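Local coordinates for GTPase-activating protein BEM3 (Saccharomyces cerevisiae S288C, PDB 6FSF) that activates, as a full-length protein, GTP hydrolysis by CDC42 and less efficiently RHO1, and binds phosphatidylinositol 3-phosphate, represented here by its PX and PH domains, at residues 27-30 with 34-37; 39-44 with 49-54. One frame throughout, in Å; residues are numbered along the deposited sequence.

Interaction 1: 27-30 with 34-37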
ATOM      1  N   LEU A  27      -0.415   2.924  -2.665  1.00 51.80           N
ATOM      2  CA  LEU A  27      -0.165   4.286  -3.123  1.00 58.41           C
ATOM      3  C   LEU A  27       1.264   4.460  -3.621  1.00 62.37           C
ATOM      4  O   LEU A  27       1.752   5.589  -3.726  1.00 63.78           O
ATOM      5  CB  LEU A  27      -0.454   5.290  -2.005  1.00 55.73           C
ATOM      6  CG  LEU A  27      -1.865   5.265  -1.423  1.00 57.87           C
ATOM      7  CD1 LEU A  27      -1.979   6.285  -0.303  1.00 57.22           C
ATOM      8  CD2 LEU A  27      -2.893   5.531  -2.508  1.00 55.45           C
ATOM      9  N   TYR A  28       1.942   3.360  -3.934  1.00 65.21           N
ATOM     10  CA  TYR A  28       3.335   3.408  -4.354  1.00 58.30           C
ATOM     11  C   TYR A  28       3.448   3.887  -5.796  1.00 66.68           C
ATOM     12  O   TYR A  28       2.688   3.466  -6.670  1.00 69.76           O
ATOM     13  CB  TYR A  28       3.975   2.027  -4.207  1.00 54.92           C
ATOM     14  CG  TYR A  28       5.435   1.966  -4.597  1.00 61.50           C
ATOM     15  CD1 TYR A  28       5.825   1.482  -5.841  1.00 63.57           C
ATOM     16  CD2 TYR A  28       6.427   2.381  -3.716  1.00 64.09           C
ATOM     17  CE1 TYR A  28       7.158   1.419  -6.200  1.00 70.50           C
ATOM     18  CE2 TYR A  28       7.765   2.323  -4.065  1.00 71.83           C
ATOM     19  CZ  TYR A  28       8.125   1.842  -5.308  1.00 69.46           C
ATOM     20  OH  TYR A  28       9.456   1.785  -5.657  1.00 76.27           O
ATOM     21  N   ARG A  29       4.407   4.773  -6.038  1.00 68.82           N
ATOM     22  CA  ARG A  29       4.708   5.273  -7.375  1.00 76.95           C
ATOM     23  C   ARG A  29       5.838   4.438  -7.968  1.00 74.65           C
ATOM     24  O   ARG A  29       6.950   4.415  -7.425  1.00 74.13           O
ATOM     25  CB  ARG A  29       5.091   6.753  -7.338  1.00 78.88           C
ATOM     26  CG  ARG A  29       3.976   7.674  -6.864  1.00 83.51           C
ATOM     27  CD  ARG A  29       3.804   8.852  -7.814  1.00 91.17           C
ATOM     28  NE  ARG A  29       2.995   9.922  -7.233  1.00 84.69           N
ATOM     29  CZ  ARG A  29       1.726  10.164  -7.546  1.00 85.46           C
ATOM     30  NH1 ARG A  29       1.104   9.413  -8.445  1.00 80.99           N
ATOM     31  NH2 ARG A  29       1.079  11.163  -6.961  1.00 90.84           N
ATOM     32  N   ASP A  30       5.553   3.759  -9.078  1.00 87.45           N
ATOM     33  CA  ASP A  30       6.485   2.810  -9.672  1.00102.66           C
ATOM     34  C   ASP A  30       7.415   3.532 -10.651  1.00115.32           C
ATOM     35  O   ASP A  30       7.603   4.748 -10.569  1.00117.42           O
ATOM     36  CB  ASP A  30       5.708   1.662 -10.328  1.00106.41           C
ATOM     37  CG  ASP A  30       4.665   2.147 -11.329  1.00107.41           C
ATOM     38  OD1 ASP A  30       4.690   3.337 -11.703  1.00110.12           O
ATOM     39  OD2 ASP A  30       3.819   1.326 -11.746  1.00103.50           O
ATOM     40  N   ASP A  34       3.048   5.903 -11.682  1.00108.24           N
ATOM     41  CA  ASP A  34       1.631   5.658 -11.469  1.00106.05           C
ATOM     42  C   ASP A  34       1.442   4.943 -10.137  1.00 92.59           C
ATOM     43  O   ASP A  34       2.313   4.187  -9.694  1.00 92.59           O
ATOM     44  CB  ASP A  34       1.025   4.823 -12.603  1.00110.18           C
ATOM     45  CG  ASP A  34       0.920   5.594 -13.906  1.00112.56           C
ATOM     46  OD1 ASP A  34      -0.091   6.304 -14.097  1.00112.14           O
ATOM     47  OD2 ASP A  34       1.845   5.487 -14.740  1.00115.46           O
ATOM     48  N   LEU A  35       0.304   5.209  -9.493  1.00 80.56           N
ATOM     49  CA  LEU A  35      -0.021   4.534  -8.243  1.00 66.96           C
ATOM     50  C   LEU A  35      -0.115   3.032  -8.472  1.00 65.78           C
ATOM     51  O   LEU A  35      -0.802   2.573  -9.388  1.00 70.11           O
ATOM     52  CB  LEU A  35      -1.336   5.069  -7.679  1.00 67.80           C
ATOM     53  CG  LEU A  35      -1.401   6.558  -7.320  1.00 66.95           C
ATOM     54  CD1 LEU A  35      -2.763   6.920  -6.745  1.00 60.38           C
ATOM     55  CD2 LEU A  35      -0.293   6.931  -6.347  1.00 66.96           C
ATOM     56  N   SER A  36       0.582   2.264  -7.638  1.00 59.22           N
ATOM     57  CA  SER A  36       0.639   0.816  -7.794  1.00 62.87           C
ATOM     58  C   SER A  36       0.670   0.165  -6.417  1.00 61.45           C
ATOM     59  O   SER A  36       0.705   0.840  -5.385  1.00 56.13           O
ATOM     60  CB  SER A  36       1.840   0.397  -8.641  1.00 65.76           C
ATOM     61  OG  SER A  36       3.056   0.750  -8.001  1.00 70.33           O
ATOM     62  N   ILE A  37       0.677  -1.164  -6.415  1.00 58.76           N
ATOM     63  CA  ILE A  37       0.557  -1.969  -5.207  1.00 48.02           C
ATOM     64  C   ILE A  37       1.932  -2.544  -4.886  1.00 55.80           C
ATOM     65  O   ILE A  37       2.474  -3.349  -5.653  1.00 53.28           O
ATOM     66  CB  ILE A  37      -0.490  -3.079  -5.378  1.00 49.35           C
ATOM     67  CG1 ILE A  37      -1.855  -2.468  -5.706  1.00 54.83           C
ATOM     68  CG2 ILE A  37      -0.564  -3.949  -4.134  1.00 46.27           C
ATOM     69  CD1 ILE A  37      -2.839  -3.445  -6.310  1.00 49.77           C
TER
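Three groups of 34-37 close in on Tyr28 O. Ser36 N donates to Tyr28 O at 2.6 Å, in the carbonyl plane but bent at the hydrogen (136°), and Leu35 CA adds a CH...O contact to Tyr28 O of 3.3 Å. Ser36 OG, placed between its own N and carbonyl carbon by a chi1 of 63°, also comes within 3.0 Å of Tyr28 O and lies next to Ser54 OG, probably hydrogen-bonded to it. The same Ser36 OG meets the edge of the tyrosine ring in plane, near CD1. Tyr28 N bonds back to Ser36 O at 3.2 Å, completing an antiparallel hydrogen-bonded pair. At the turn of this beta hairpin, Asp30 swings its carboxylate inward, and Asp34 N donates to Asp30 OD1 at 3.0 Å, on the syn side and 33° out of plane. Replacing Asp30 with an alanine would probably leave Asp34 N without this acceptor and the hairpin end freer to move. On the opposite face of the strands from Tyr28 and Ser36, Arg29 and Leu35 run side by side, with Leu35 CD2 lying over the guanidinium, 3.5 Å from Arg29 NH1. Strand 19-29 is an edge strand of the PX sheet. Leu27 and Leu35 reach Val161 on strand 160-167 of the PH domain, while Leu27 also touches Arg96 of helix 90-107, so the hairpin end packs where the two domains meet.

Interaction 2: 39-44 with 49-54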
ATOM      1  N   ILE A  39       4.312  -4.913  -2.752  1.00 49.01           N
ATOM      2  CA  ILE A  39       4.142  -6.198  -2.084  1.00 45.95           C
ATOM      3  C   ILE A  39       5.508  -6.715  -1.656  1.00 50.83           C
ATOM      4  O   ILE A  39       6.455  -6.710  -2.450  1.00 53.45           O
ATOM      5  CB  ILE A  39       3.443  -7.223  -2.998  1.00 48.84           C
ATOM      6  CG1 ILE A  39       2.058  -6.725  -3.396  1.00 46.26           C
ATOM      7  CG2 ILE A  39       3.361  -8.581  -2.312  1.00 46.60           C
ATOM      8  CD1 ILE A  39       1.433  -7.517  -4.512  1.00 55.62           C
ATOM      9  N   ALA A  40       5.602  -7.177  -0.411  1.00 53.06           N
ATOM     10  CA  ALA A  40       6.841  -7.713   0.130  1.00 57.05           C
ATOM     11  C   ALA A  40       6.753  -9.228   0.238  1.00 53.29           C
ATOM     12  O   ALA A  40       5.735  -9.773   0.673  1.00 47.22           O
ATOM     13  CB  ALA A  40       7.145  -7.104   1.499  1.00 51.47           C
ATOM     14  N   ILE A  41       7.828  -9.902  -0.162  1.00 44.06           N
ATOM     15  CA  ILE A  41       7.948 -11.351  -0.060  1.00 45.70           C
ATOM     16  C   ILE A  41       8.954 -11.660   1.039  1.00 51.94           C
ATOM     17  O   ILE A  41      10.071 -11.129   1.032  1.00 54.42           O
ATOM     18  CB  ILE A  41       8.372 -11.979  -1.399  1.00 51.42           C
ATOM     19  CG1 ILE A  41       7.271 -11.797  -2.443  1.00 49.71           C
ATOM     20  CG2 ILE A  41       8.684 -13.455  -1.222  1.00 58.44           C
ATOM     21  CD1 ILE A  41       5.990 -12.528  -2.109  1.00 51.43           C
ATOM     22  N   ILE A  42       8.557 -12.512   1.981  1.00 52.19           N
ATOM     23  CA  ILE A  42       9.302 -12.732   3.215  1.00 51.74           C
ATOM     24  C   ILE A  42       9.549 -14.225   3.387  1.00 52.87           C
ATOM     25  O   ILE A  42       8.629 -15.035   3.225  1.00 62.20           O
ATOM     26  CB  ILE A  42       8.547 -12.158   4.432  1.00 56.25           C
ATOM     27  CG1 ILE A  42       8.533 -10.630   4.367  1.00 63.32           C
ATOM     28  CG2 ILE A  42       9.167 -12.648   5.732  1.00 60.18           C
ATOM     29  CD1 ILE A  42       7.232 -10.006   4.831  1.00 69.93           C
ATOM     30  N   ASP A  43      10.791 -14.586   3.710  1.00 62.99           N
ATOM     31  CA  ASP A  43      11.114 -15.971   4.021  1.00 70.91           C
ATOM     32  C   ASP A  43      10.523 -16.346   5.374  1.00 61.49           C
ATOM     33  O   ASP A  43      10.753 -15.660   6.373  1.00 62.01           O
ATOM     34  CB  ASP A  43      12.631 -16.182   4.022  1.00 71.05           C
ATOM     35  CG  ASP A  43      13.024 -17.593   4.425  1.00 77.18           C
ATOM     36  OD1 ASP A  43      13.599 -17.768   5.523  1.00 74.68           O
ATOM     37  OD2 ASP A  43      12.755 -18.530   3.646  1.00 83.54           O
ATOM     38  N   ARG A  44       9.763 -17.442   5.400  1.00 57.68           N
ATOM     39  CA  ARG A  44       9.006 -17.810   6.596  1.00 60.78           C
ATOM     40  C   ARG A  44       9.921 -18.084   7.784  1.00 68.72           C
ATOM     41  O   ARG A  44       9.720 -17.540   8.876  1.00 68.02           O
ATOM     42  CB  ARG A  44       8.141 -19.034   6.301  1.00 72.48           C
ATOM     43  CG  ARG A  44       7.345 -19.545   7.491  1.00 80.33           C
ATOM     44  CD  ARG A  44       5.903 -19.072   7.433  1.00 88.96           C
ATOM     45  NE  ARG A  44       5.236 -19.548   6.224  1.00 84.85           N
ATOM     46  CZ  ARG A  44       3.980 -19.264   5.896  1.00 84.50           C
ATOM     47  NH1 ARG A  44       3.239 -18.498   6.685  1.00 82.55           N
ATOM     48  NH2 ARG A  44       3.466 -19.746   4.773  1.00 83.19           N
ATOM     49  N   GLU A  49      12.970 -10.083   4.937  1.00 59.02           N
ATOM     50  CA  GLU A  49      12.337  -9.617   3.710  1.00 57.36           C
ATOM     51  C   GLU A  49      13.279  -9.880   2.541  1.00 68.57           C
ATOM     52  O   GLU A  49      14.356  -9.281   2.455  1.00 72.81           O
ATOM     53  CB  GLU A  49      12.001  -8.135   3.824  1.00 51.56           C
ATOM     54  CG  GLU A  49      11.147  -7.599   2.693  1.00 55.58           C
ATOM     55  CD  GLU A  49      11.123  -6.088   2.670  1.00 63.61           C
ATOM     56  OE1 GLU A  49      12.116  -5.495   2.201  1.00 70.24           O
ATOM     57  OE2 GLU A  49      10.127  -5.499   3.138  1.00 72.35           O
ATOM     58  N   MET A  50      12.874 -10.769   1.631  1.00 69.64           N
ATOM     59  CA  MET A  50      13.766 -11.156   0.544  1.00 65.78           C
ATOM     60  C   MET A  50      13.749 -10.141  -0.596  1.00 63.07           C
ATOM     61  O   MET A  50      14.810  -9.790  -1.125  1.00 68.24           O
ATOM     62  CB  MET A  50      13.403 -12.555   0.043  1.00 59.90           C
ATOM     63  CG  MET A  50      13.624 -13.646   1.089  1.00 79.96           C
ATOM     64  SD  MET A  50      13.626 -15.321   0.421  1.00106.04           S
ATOM     65  CE  MET A  50      11.887 -15.574   0.087  1.00 63.30           C
ATOM     66  N   PHE A  51      12.572  -9.651  -0.982  1.00 48.51           N
ATOM     67  CA  PHE A  51      12.481  -8.646  -2.035  1.00 53.08           C
ATOM     68  C   PHE A  51      11.094  -8.019  -2.008  1.00 57.08           C
ATOM     69  O   PHE A  51      10.190  -8.488  -1.313  1.00 61.47           O
ATOM     70  CB  PHE A  51      12.783  -9.244  -3.416  1.00 49.17           C
ATOM     71  CG  PHE A  51      11.853 -10.355  -3.821  1.00 52.56           C
ATOM     72  CD1 PHE A  51      12.115 -11.666  -3.455  1.00 55.59           C
ATOM     73  CD2 PHE A  51      10.726 -10.093  -4.583  1.00 50.24           C
ATOM     74  CE1 PHE A  51      11.263 -12.693  -3.832  1.00 56.43           C
ATOM     75  CE2 PHE A  51       9.871 -11.114  -4.963  1.00 58.71           C
ATOM     76  CZ  PHE A  51      10.141 -12.416  -4.586  1.00 56.27           C
ATOM     77  N   LYS A  52      10.946  -6.939  -2.773  1.00 60.82           N
ATOM     78  CA  LYS A  52       9.660  -6.296  -3.001  1.00 54.33           C
ATOM     79  C   LYS A  52       9.418  -6.170  -4.499  1.00 55.76           C
ATOM     80  O   LYS A  52      10.351  -6.197  -5.306  1.00 51.84           O
ATOM     81  CB  LYS A  52       9.586  -4.902  -2.362  1.00 57.48           C
ATOM     82  CG  LYS A  52       9.998  -4.835  -0.908  1.00 59.29           C
ATOM     83  CD  LYS A  52       9.780  -3.431  -0.370  1.00 55.57           C
ATOM     84  CE  LYS A  52      10.586  -3.180   0.888  1.00 71.93           C
ATOM     85  NZ  LYS A  52      12.046  -3.308   0.614  1.00 81.79           N
ATOM     86  N   PHE A  53       8.149  -6.019  -4.866  1.00 55.77           N
ATOM     87  CA  PHE A  53       7.790  -5.751  -6.248  1.00 54.96           C
ATOM     88  C   PHE A  53       6.546  -4.876  -6.267  1.00 56.62           C
ATOM     89  O   PHE A  53       5.864  -4.703  -5.255  1.00 58.26           O
ATOM     90  CB  PHE A  53       7.580  -7.045  -7.046  1.00 49.54           C
ATOM     91  CG  PHE A  53       6.461  -7.907  -6.535  1.00 57.71           C
ATOM     92  CD1 PHE A  53       5.200  -7.830  -7.097  1.00 52.34           C
ATOM     93  CD2 PHE A  53       6.676  -8.809  -5.504  1.00 47.91           C
ATOM     94  CE1 PHE A  53       4.164  -8.627  -6.635  1.00 58.29           C
ATOM     95  CE2 PHE A  53       5.645  -9.609  -5.035  1.00 46.40           C
ATOM     96  CZ  PHE A  53       4.389  -9.518  -5.606  1.00 46.46           C
ATOM     97  N   SER A  54       6.261  -4.316  -7.440  1.00 55.54           N
ATOM     98  CA  SER A  54       5.184  -3.353  -7.604  1.00 58.02           C
ATOM     99  C   SER A  54       4.323  -3.762  -8.787  1.00 54.61           C
ATOM    100  O   SER A  54       4.848  -4.116  -9.846  1.00 58.82           O
ATOM    101  CB  SER A  54       5.740  -1.943  -7.811  1.00 65.24           C
ATOM    102  OG  SER A  54       4.694  -1.004  -7.975  1.00 74.43           O
TER
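Phe51 and Phe53 have matching first torsions, chi1 60° and 62°, which place each CG between its backbone N and carbonyl carbon and lay each ring against an isoleucine of 39-44. Ile41 CB sits over one face of the Phe51 ring, 3.9 Å from its centroid, in a CH-pi contact, and the two side chains lie alongside each other. Ile39 CB does the same to Phe53 at 4.0 Å from the centroid, the side chains crossing at a slant. Ile41 also links the rings, because its CG1 meets Phe53 at the edge, in plane, 3.8 Å from Phe53 CE2. The two strands form an antiparallel hairpin of the PX sheet, interrupted by a classic beta bulge in which Met50 and Phe51 both face Ile41. Ile41 N donates almost straight to Phe51 O at 3.0 Å, while Ile41 O takes its hydrogen from Met50 N at 2.9 Å. Met50, bent at its outer end, brings SD to 3.8 Å from Asp43 CB, and its methyl lies loosely against Ile41 CG2. On the face that carries Ala40 and Ile42, Lys52 NZ forms a salt bridge with Glu49 OE1 at 2.7 Å, and Glu49 OE2 rests 3.8 Å from Ala40 CB. Beyond the hairpin, Phe51 meets the ring of Phe10 edge-to-face, and Phe53 packs on Phe124 and Ile125 of helix 115-125.

Overall arrangement
Strand 35-43 belongs to both contacts: interaction 1 pairs its start with strand 19-29, and interaction 2 pairs its later part with strand 49-55, making two successive hairpins of one antiparallel sheet. Their centres lie about 16 Å apart, yet the two contacts touch through Ser36 and Ser54. Both are partly buried and both rest on backbone ladders, but their side-chain chemistry differs. Interaction 1, at a turn beside the PH domain, adds polar groups, an aspartate carboxylate and a serine hydroxyl. Interaction 2 adds aromatic-aliphatic packing on a face of isoleucines and phenylalanines, of which Phe53 reaches helix 115-125, with a salt bridge within strand 49-55 on the opposite face.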